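Local structure of beta-galactosidase (Geobacillus stearothermophilus, 4OIF) at residues F525-I530 against A580-Q585. The protein probably hydrolyses terminal non-reducing beta-D-galactose residues in beta-D-galactosides, as a zinc-containing homotrimeric enzyme of glycoside hydrolase family 42. Numbering follows the deposited sequence.
Sequences FGMEPI and AVTSNQ
The side chain of N584 lies over the peptide link between F525 and G526, its CB 3.2 Å from F525 O and its ND2 3.5 Å from F525 C. With CG anti to the backbone N (chi1 -170°), the amide reaches the point where the chain leaves the helix 519-525. There ND2 donates to M524 O; G526 N is also near, 3.3 Å from N584 ND2, but both are donors and do not bond. G526 is the first residue outside the helix and has positive phi (61°), a conformation that favours glycine; a CB modelled on it would clash with N584 OD1. Both segments belong to the trimerisation domain, where the contact joins two sheets: strand 527-534, paired with 555-561, and strand 579-586, an inner strand of the mixed ten-stranded sheet. Were N584 replaced by an alanine, M524 O would probably lose its amide donor and a gap would be likely to open where the amide lay over the F525-G526 peptide, though CB would remain against F525 O. A water between the segments links them, donating to F525 O at 2.9 Å and accepting from T582 OG1 at 2.7 Å; it also lies in the plane of the F525 ring, at its edge. The next contact is between side chains that slant across each other: M527 CG is 3.4 Å from T582 OG1; the sulfur is farther off, SD 4.2 Å from the same oxygen, and the methionine chain is bent at chi2 and chi3. Y593 of strand 589-594 touches both side chains, and I559 and I561 of strand 555-561 pack on M527 and T582 respectively.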
ATOM      1  N   PHE A 525      13.931  25.651  33.212  1.00  9.54           N
ATOM      2  CA  PHE A 525      15.042  24.919  32.618  1.00 12.07           C
ATOM      3  C   PHE A 525      16.283  25.790  32.420  1.00 10.64           C
ATOM      4  O   PHE A 525      17.353  25.282  32.104  1.00  9.06           O
ATOM      5  CB  PHE A 525      14.606  24.310  31.279  1.00 11.59           C
ATOM      6  CG  PHE A 525      13.617  23.187  31.422  1.00 12.40           C
ATOM      7  CD1 PHE A 525      14.056  21.873  31.590  1.00  9.68           C
ATOM      8  CD2 PHE A 525      12.250  23.443  31.407  1.00  5.78           C
ATOM      9  CE1 PHE A 525      13.148  20.829  31.737  1.00  6.80           C
ATOM     10  CE2 PHE A 525      11.334  22.404  31.544  1.00 14.43           C
ATOM     11  CZ  PHE A 525      11.785  21.091  31.714  1.00  8.94           C
ATOM     12  N   GLY A 526      16.136  27.100  32.594  1.00 10.58           N
ATOM     13  CA  GLY A 526      17.260  28.005  32.421  1.00 11.86           C
ATOM     14  C   GLY A 526      17.835  27.980  31.016  1.00 15.68           C
ATOM     15  O   GLY A 526      19.012  28.237  30.807  1.00 12.81           O
ATOM     16  N   MET A 527      16.986  27.663  30.050  1.00 15.56           N
ATOM     17  CA  MET A 527      17.362  27.646  28.646  1.00 19.73           C
ATOM     18  C   MET A 527      16.089  27.723  27.801  1.00 22.49           C
ATOM     19  O   MET A 527      14.984  27.806  28.349  1.00 14.48           O
ATOM     20  CB  MET A 527      18.188  26.389  28.301  1.00 12.04           C
ATOM     21  CG  MET A 527      17.667  25.081  28.875  1.00  9.09           C
ATOM     22  SD  MET A 527      16.112  24.490  28.155  1.00 16.93           S
ATOM     23  CE  MET A 527      16.562  24.118  26.463  1.00  6.37           C
ATOM     24  N   GLU A 528      16.235  27.716  26.479  1.00 14.75           N
ATOM     25  CA  GLU A 528      15.078  27.515  25.603  1.00 14.72           C
ATOM     26  C   GLU A 528      15.486  26.887  24.284  1.00 15.85           C
ATOM     27  O   GLU A 528      16.617  27.066  23.818  1.00 16.89           O
ATOM     28  CB  GLU A 528      14.342  28.828  25.353  1.00 18.58           C
ATOM     29  CG  GLU A 528      15.200  29.950  24.811  1.00 24.01           C
ATOM     30  CD  GLU A 528      14.419  31.250  24.674  1.00 28.86           C
ATOM     31  OE1 GLU A 528      13.281  31.222  24.146  1.00 24.25           O
ATOM     32  OE2 GLU A 528      14.939  32.299  25.106  1.00 30.42           O
ATOM     33  N   PRO A 529      14.575  26.119  23.682  1.00 17.88           N
ATOM     34  CA  PRO A 529      14.879  25.572  22.355  1.00 10.30           C
ATOM     35  C   PRO A 529      14.616  26.633  21.294  1.00 14.74           C
ATOM     36  O   PRO A 529      13.627  27.359  21.415  1.00 19.24           O
ATOM     37  CB  PRO A 529      13.903  24.398  22.232  1.00  9.27           C
ATOM     38  CG  PRO A 529      12.727  24.802  23.078  1.00  9.18           C
ATOM     39  CD  PRO A 529      13.257  25.684  24.182  1.00 11.91           C
ATOM     40  N   ILE A 530      15.460  26.758  20.279  1.00  9.51           N
ATOM     41  CA  ILE A 530      15.104  27.694  19.224  1.00 18.97           C
ATOM     42  C   ILE A 530      14.927  27.020  17.873  1.00 12.91           C
ATOM     43  O   ILE A 530      14.365  27.619  16.968  1.00 18.76           O
ATOM     44  CB  ILE A 530      16.130  28.834  19.097  1.00 15.80           C
ATOM     45  CG1 ILE A 530      17.488  28.310  18.653  1.00 16.80           C
ATOM     46  CG2 ILE A 530      16.266  29.566  20.423  1.00 13.53           C
ATOM     47  CD1 ILE A 530      18.544  29.404  18.582  1.00 19.54           C
ATOM     48  N   ALA A 580      23.563  20.357  24.058  1.00 12.37           N
ATOM     49  CA  ALA A 580      22.548  19.351  23.782  1.00  7.34           C
ATOM     50  C   ALA A 580      21.845  18.899  25.078  1.00 14.63           C
ATOM     51  O   ALA A 580      20.649  18.597  25.073  1.00 16.23           O
ATOM     52  CB  ALA A 580      23.169  18.170  23.081  1.00  7.21           C
ATOM     53  N   VAL A 581      22.582  18.840  26.185  1.00  9.14           N
ATOM     54  CA  VAL A 581      21.972  18.425  27.446  1.00 10.74           C
ATOM     55  C   VAL A 581      22.234  19.439  28.540  1.00 12.39           C
ATOM     56  O   VAL A 581      23.382  19.835  28.755  1.00 11.51           O
ATOM     57  CB  VAL A 581      22.489  17.061  27.914  1.00 11.47           C
ATOM     58  CG1 VAL A 581      21.877  16.703  29.263  1.00  8.44           C
ATOM     59  CG2 VAL A 581      22.155  16.002  26.898  1.00  7.80           C
ATOM     60  N   THR A 582      21.169  19.862  29.221  1.00  9.91           N
ATOM     61  CA  THR A 582      21.273  20.922  30.227  1.00  8.99           C
ATOM     62  C   THR A 582      20.608  20.553  31.555  1.00 12.64           C
ATOM     63  O   THR A 582      19.689  19.734  31.599  1.00 14.76           O
ATOM     64  CB  THR A 582      20.642  22.249  29.734  1.00  9.35           C
ATOM     65  OG1 THR A 582      19.217  22.115  29.670  1.00 11.11           O
ATOM     66  CG2 THR A 582      21.163  22.624  28.374  1.00  7.42           C
ATOM     67  N   SER A 583      21.086  21.171  32.633  1.00 14.64           N
ATOM     68  CA  SER A 583      20.482  21.031  33.959  1.00 14.99           C
ATOM     69  C   SER A 583      20.339  22.398  34.595  1.00 10.73           C
ATOM     70  O   SER A 583      21.132  23.297  34.335  1.00 13.52           O
ATOM     71  CB  SER A 583      21.319  20.127  34.872  1.00 12.93           C
ATOM     72  OG  SER A 583      22.501  20.788  35.284  1.00 15.25           O
ATOM     73  N   ASN A 584      19.345  22.548  35.452  1.00 15.45           N
ATOM     74  CA  ASN A 584      19.105  23.841  36.049  1.00 18.03           C
ATOM     75  C   ASN A 584      18.368  23.766  37.383  1.00 23.30           C
ATOM     76  O   ASN A 584      17.299  23.171  37.484  1.00 16.84           O
ATOM     77  CB  ASN A 584      18.325  24.699  35.066  1.00 17.76           C
ATOM     78  CG  ASN A 584      18.234  26.123  35.503  1.00 11.60           C
ATOM     79  OD1 ASN A 584      19.248  26.809  35.612  1.00 16.28           O
ATOM     80  ND2 ASN A 584      17.018  26.594  35.733  1.00  8.80           N
ATOM     81  N   GLN A 585      18.942  24.378  38.411  1.00 19.73           N
ATOM     82  CA  GLN A 585      18.286  24.389  39.704  1.00 23.61           C
ATOM     83  C   GLN A 585      17.241  25.475  39.680  1.00 18.06           C
ATOM     84  O   GLN A 585      17.479  26.563  39.163  1.00 16.66           O
ATOM     85  CB  GLN A 585      19.287  24.607  40.834  1.00 26.66           C
ATOM     86  CG  GLN A 585      20.519  23.726  40.704  1.00 35.85           C
ATOM     87  CD  GLN A 585      21.443  23.850  41.886  1.00 45.48           C
ATOM     88  OE1 GLN A 585      21.323  24.778  42.683  1.00 67.33           O
ATOM     89  NE2 GLN A 585      22.377  22.914  42.009  1.00 60.66           N
TER
HETATM   90  O   HOH W   1      17.908  22.425  32.022  1.00 11.30           O